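Local coordinates for protein pyruvate kinase 1 (Trypanosoma brucei brucei, PDB 4HYV) that catalyses the last step of glycolysis, transferring the phosphoryl group of phosphoenolpyruvate to ADP to give pyruvate and ATP, at residues Arg50-His55 against Ala82-Gly87; Ile237-Asn242 against Gly258-Arg263. All coordinates share one frame; numbering follows the deposited sequence.

Contact 1 (Arg50-His55 against Ala82-Gly87); sequences RMNFSH and ALDTKG. With K (potassium ion), chain D; PEP (phosphoenolpyruvate), chain E.
Asp84 OD2 and phosphoenolpyruvate O1P both sit at the edge of the Arg50 guanidinium, near its plane, and Asn52 CB lies over one face. The Asp84 carboxylate is turned 79° against the guanidinium, and Arg50 NE reaches Asp84 OD2 at 2.8 Å from above the carboxylate plane, a salt bridge to which NH2 adds a weak bond. An extended chain, with CG anti to the backbone N (chi1 159°), carries the Arg50 head this far; NH1 turns to Thr27, and Arg50 NH2 lies 2.9 Å from phosphoenolpyruvate O1P. The Phe53 ring has Leu83 over one face in a CH-pi contact, Leu83 CG standing 3.7 Å from the ring centroid and 18° off its normal, and Met51 C at its edge, in plane; it stacks with His61.

The strands beneath run parallel, joined by Met51 N to Ala82 O, Asp84 N to Met51 O and Phe53 N to Asp84 O. Just beyond, the two loops stay close, Ser54 CA and Lys86 CA 4.3 Å apart, and bind a potassium ion. Asn52 OD1 and Asp84 OD1 each bind it at 2.7 Å, joined by Ser54 OG, Thr85 O, O1P and a water. Asn52 OD1 also accepts from Ser54 N at 3.1 Å in an Asx turn. With OD1 on potassium, OD2 on Arg50 and Lys239 NZ salt-bridged as well, the Asp84 carboxylate is probably fixed in its rotation. This is a beta-alpha-beta unit of a TIM barrel, strands 46-52 and 80-84 about helix 58-75, whose C-terminal strand ends build the monovalent-cation site of pyruvate kinase.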
# COMPACT_ATOMS: atom_id res chain seq x y z
N ARG A 50 22.06 2.01 36.12
CA ARG A 50 22.32 3.46 35.97
C ARG A 50 22.74 4.06 37.30
O ARG A 50 22.09 3.82 38.34
CB ARG A 50 21.08 4.17 35.43
CG ARG A 50 21.01 5.65 35.68
CD ARG A 50 19.64 6.19 35.25
NE ARG A 50 19.57 7.64 35.29
CZ ARG A 50 18.87 8.35 36.19
NH1 ARG A 50 18.09 7.73 37.08
NH2 ARG A 50 18.88 9.69 36.14
N MET A 51 23.87 4.76 37.30
CA MET A 51 24.26 5.52 38.47
C MET A 51 23.94 6.98 38.26
O MET A 51 24.42 7.61 37.33
CB MET A 51 25.76 5.36 38.75
CG MET A 51 26.22 3.93 38.81
SD MET A 51 28.02 3.79 38.88
CE MET A 51 28.50 4.57 37.33
N ASN A 52 23.19 7.54 39.19
CA ASN A 52 22.73 8.89 39.04
C ASN A 52 23.61 9.86 39.82
O ASN A 52 23.51 9.96 41.04
CB ASN A 52 21.29 9.01 39.49
CG ASN A 52 20.77 10.42 39.33
OD1 ASN A 52 21.42 11.27 38.70
ND2 ASN A 52 19.62 10.68 39.90
N PHE A 53 24.51 10.51 39.11
CA PHE A 53 25.54 11.32 39.76
C PHE A 53 25.01 12.69 40.19
O PHE A 53 25.79 13.59 40.57
CB PHE A 53 26.74 11.47 38.83
CG PHE A 53 27.74 10.35 38.95
CD1 PHE A 53 27.33 9.02 38.82
CD2 PHE A 53 29.08 10.61 39.27
CE1 PHE A 53 28.26 7.98 38.90
CE2 PHE A 53 30.00 9.58 39.37
CZ PHE A 53 29.60 8.26 39.16
N SER A 54 23.70 12.87 40.10
CA SER A 54 23.06 13.92 40.84
C SER A 54 23.27 13.82 42.34
O SER A 54 23.17 14.82 43.05
CB SER A 54 21.58 13.97 40.51
OG SER A 54 21.43 14.55 39.24
N HIS A 55 23.51 12.61 42.83
CA HIS A 55 23.56 12.37 44.26
C HIS A 55 24.65 11.41 44.51
O HIS A 55 24.95 10.60 43.65
CB HIS A 55 22.24 11.76 44.76
CG HIS A 55 21.02 12.54 44.37
ND1 HIS A 55 20.68 13.69 44.96
CD2 HIS A 55 20.08 12.33 43.35
CE1 HIS A 55 19.59 14.21 44.36
NE2 HIS A 55 19.21 13.36 43.38
N ALA A 82 25.94 2.48 33.38
CA ALA A 82 25.76 3.82 32.85
C ALA A 82 26.03 4.85 33.91
O ALA A 82 25.59 4.71 35.05
CB ALA A 82 24.35 4.01 32.29
N LEU A 83 26.78 5.88 33.53
CA LEU A 83 27.01 7.01 34.42
C LEU A 83 26.14 8.15 33.95
O LEU A 83 26.28 8.61 32.82
CB LEU A 83 28.50 7.45 34.42
CG LEU A 83 28.95 8.52 35.45
CD1 LEU A 83 30.48 8.57 35.56
CD2 LEU A 83 28.38 9.90 35.14
N ASP A 84 25.19 8.55 34.78
CA ASP A 84 24.24 9.59 34.40
C ASP A 84 24.68 10.87 35.09
O ASP A 84 24.84 10.89 36.33
CB ASP A 84 22.82 9.18 34.84
CG ASP A 84 21.75 10.17 34.40
OD1 ASP A 84 21.92 11.38 34.70
OD2 ASP A 84 20.72 9.76 33.80
N THR A 85 25.00 11.90 34.31
CA THR A 85 25.58 13.11 34.90
C THR A 85 24.56 13.96 35.60
O THR A 85 23.36 13.96 35.26
CB THR A 85 26.31 13.98 33.88
OG1 THR A 85 25.40 14.43 32.89
CG2 THR A 85 27.44 13.22 33.22
N LYS A 86 25.02 14.65 36.64
CA LYS A 86 24.30 15.77 37.21
C LYS A 86 23.99 16.83 36.16
O LYS A 86 22.82 17.20 35.98
CB LYS A 86 25.11 16.38 38.38
CG LYS A 86 24.48 17.62 39.01
CD LYS A 86 25.45 18.23 40.03
CE LYS A 86 24.94 19.54 40.64
NZ LYS A 86 23.64 19.38 41.37
N GLY A 87 25.02 17.33 35.48
CA GLY A 87 24.84 18.38 34.47
C GLY A 87 24.41 19.71 35.07
O GLY A 87 24.47 19.92 36.28
K K D . 21.21 13.02 36.70
C1 PEP E . 14.65 12.94 33.45
O1 PEP E . 14.65 14.17 33.75
O2' PEP E . 13.64 12.41 32.92
C2 PEP E . 15.84 12.08 33.82
C3 PEP E . 15.97 10.65 33.25
O2 PEP E . 16.95 12.68 34.33
P PEP E . 17.08 13.05 35.98
O1P PEP E . 18.53 12.53 36.21
O2P PEP E . 16.47 14.38 36.16
O3P PEP E . 16.22 11.97 36.75
O HOH W 1 23.65 17.62 43.52
O HOH W 2 20.61 15.71 36.07

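Contact 2 (Ile237-Asn242 against Gly258-Arg263). With MG (magnesium ion), chain C; PEP (phosphoenolpyruvate), chain E.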
# COMPACT_ATOMS: atom_id res chain seq x y z
N ILE A 237 24.98 8.68 25.40
CA ILE A 237 23.55 8.74 25.23
C ILE A 237 23.08 10.13 25.70
O ILE A 237 23.19 10.48 26.90
CB ILE A 237 22.88 7.63 26.08
CG1 ILE A 237 23.53 6.27 25.81
CG2 ILE A 237 21.35 7.62 25.89
CD1 ILE A 237 23.26 5.71 24.44
N SER A 238 22.62 10.94 24.77
CA SER A 238 22.23 12.31 25.09
C SER A 238 20.81 12.35 25.63
O SER A 238 19.89 11.77 25.05
CB SER A 238 22.33 13.20 23.85
OG SER A 238 23.68 13.35 23.47
N LYS A 239 20.64 13.01 26.77
CA LYS A 239 19.32 13.07 27.37
C LYS A 239 18.61 14.33 26.84
O LYS A 239 19.16 15.43 26.91
CB LYS A 239 19.43 13.10 28.89
CG LYS A 239 19.91 11.80 29.48
CD LYS A 239 20.41 11.99 30.91
CE LYS A 239 19.31 12.53 31.83
NZ LYS A 239 19.78 12.52 33.26
N ILE A 240 17.44 14.16 26.22
CA ILE A 240 16.67 15.31 25.72
C ILE A 240 15.64 15.68 26.77
O ILE A 240 14.79 14.86 27.15
CB ILE A 240 15.93 14.96 24.43
CG1 ILE A 240 16.92 14.43 23.40
CG2 ILE A 240 15.16 16.17 23.92
CD1 ILE A 240 17.98 15.44 23.01
N GLU A 241 15.84 16.83 27.37
CA GLU A 241 15.03 17.24 28.48
C GLU A 241 14.88 18.74 28.55
O GLU A 241 14.38 19.26 29.54
CB GLU A 241 15.53 16.65 29.82
CG GLU A 241 17.03 16.70 30.03
CD GLU A 241 17.44 16.03 31.32
OE1 GLU A 241 16.55 15.75 32.18
OE2 GLU A 241 18.66 15.80 31.50
N ASN A 242 15.07 19.40 27.42
CA ASN A 242 14.58 20.76 27.29
C ASN A 242 14.21 21.13 25.87
O ASN A 242 14.37 20.34 24.91
CB ASN A 242 15.60 21.76 27.83
CG ASN A 242 16.97 21.54 27.26
OD1 ASN A 242 17.10 21.19 26.09
ND2 ASN A 242 17.97 21.56 28.11
N GLY A 258 23.41 7.47 20.98
CA GLY A 258 21.98 7.22 21.19
C GLY A 258 21.36 8.36 21.99
O GLY A 258 22.04 9.33 22.32
N ILE A 259 20.12 8.15 22.43
CA ILE A 259 19.32 9.21 23.00
C ILE A 259 18.49 8.65 24.18
O ILE A 259 17.95 7.51 24.11
CB ILE A 259 18.34 9.76 21.95
CG1 ILE A 259 19.09 10.46 20.81
CG2 ILE A 259 17.31 10.69 22.61
CD1 ILE A 259 19.90 11.67 21.26
N MET A 260 18.26 9.50 25.18
CA MET A 260 17.23 9.25 26.17
C MET A 260 16.17 10.31 26.09
O MET A 260 16.47 11.50 26.12
CB MET A 260 17.83 9.26 27.57
CG MET A 260 16.88 8.72 28.62
SD MET A 260 17.36 9.18 30.27
CE MET A 260 18.67 7.98 30.54
N VAL A 261 14.91 9.89 25.98
CA VAL A 261 13.80 10.83 26.18
C VAL A 261 13.59 11.03 27.67
O VAL A 261 13.01 10.16 28.35
CB VAL A 261 12.48 10.34 25.56
CG1 VAL A 261 11.46 11.48 25.58
CG2 VAL A 261 12.71 9.83 24.14
N ALA A 262 14.14 12.12 28.20
CA ALA A 262 14.26 12.27 29.64
C ALA A 262 13.02 13.01 30.15
O ALA A 262 13.04 14.24 30.29
CB ALA A 262 15.54 13.04 29.98
N ARG A 263 11.92 12.27 30.32
CA ARG A 263 10.60 12.87 30.32
C ARG A 263 10.37 13.72 31.58
O ARG A 263 9.52 14.58 31.58
CB ARG A 263 9.51 11.78 30.17
CG ARG A 263 9.48 11.13 28.76
CD ARG A 263 8.28 10.20 28.61
NE ARG A 263 8.15 9.28 29.74
CZ ARG A 263 7.17 8.39 29.86
NH1 ARG A 263 6.29 8.26 28.88
NH2 ARG A 263 7.07 7.63 30.96
MG MG C . 16.49 15.20 34.21
C1 PEP E . 14.65 12.94 33.45
O1 PEP E . 14.65 14.17 33.75
O2' PEP E . 13.64 12.41 32.92
C2 PEP E . 15.84 12.08 33.82
C3 PEP E . 15.97 10.65 33.25
O2 PEP E . 16.95 12.68 34.33
P PEP E . 17.08 13.05 35.98
O1P PEP E . 18.53 12.53 36.21
O2P PEP E . 16.47 14.38 36.16
O3P PEP E . 16.22 11.97 36.75
O HOH W 3 18.52 15.31 34.05
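Ile237 and Ser238 start a parallel pairing with Gly258 and Ile259, neighbouring strands of the TIM barrel whose axes cross at 28°. In the tightly packed strand body four backbone hydrogen bonds alternate, from Ser238 N to Gly258 O through to Ala262 N to Ile240 O. Ile237 CD1 rests 3.8 Å from Gly258 CA, where the second strand has no side chain. On the face of Ser238 and Ile240, Ile240 CG1 meets Ile259 CG2 at 3.8 Å, under helices 249-255 and 275-289. On the other face Lys239 and Met260 run side by side, Lys239 CG 3.7 Å from Met260 SD.

At the Glu241-Ala262 end direct contact thins, and ligand, magnesium and water take over. Glu241 CB still touches Ala262 CB at 3.6 Å, but with CG set between backbone N and carbonyl carbon (chi1 44°) its extended chain brings the carboxylate to magnesium, which Asp265 also binds. Lys239 NZ donates to phosphoenolpyruvate O2 at 3.0 Å, and to Ser212 OG. A water on the magnesium accepts a hydrogen bond from Lys239 NZ and donates one to Glu241 OE2, which also accepts from Phe213 N, while Glu241 OE1 holds the metal at 2.1 Å.

Contact 1 and contact 2 lie in the same closed eight-stranded parallel barrel, their centres 13 Å apart. Along the chain they come in series: strands 46-52 and 80-84, second and third in the barrel, are paired before strands 235-240 and 258-262, fifth and sixth, and strand 208-211 lies between the two pairs. They meet inside the barrel mouth, where Asp84 OD1 forms a 2.8 Å salt bridge with Lys239 NZ and Met260 CE packs on Asp84 OD2. Both touch phosphoenolpyruvate. The substrate phosphate therefore joins a potassium bound at the strand ends of contact 1 and a magnesium bound by Glu241 of contact 2, consistent with the dependence of many pyruvate kinases on both cations.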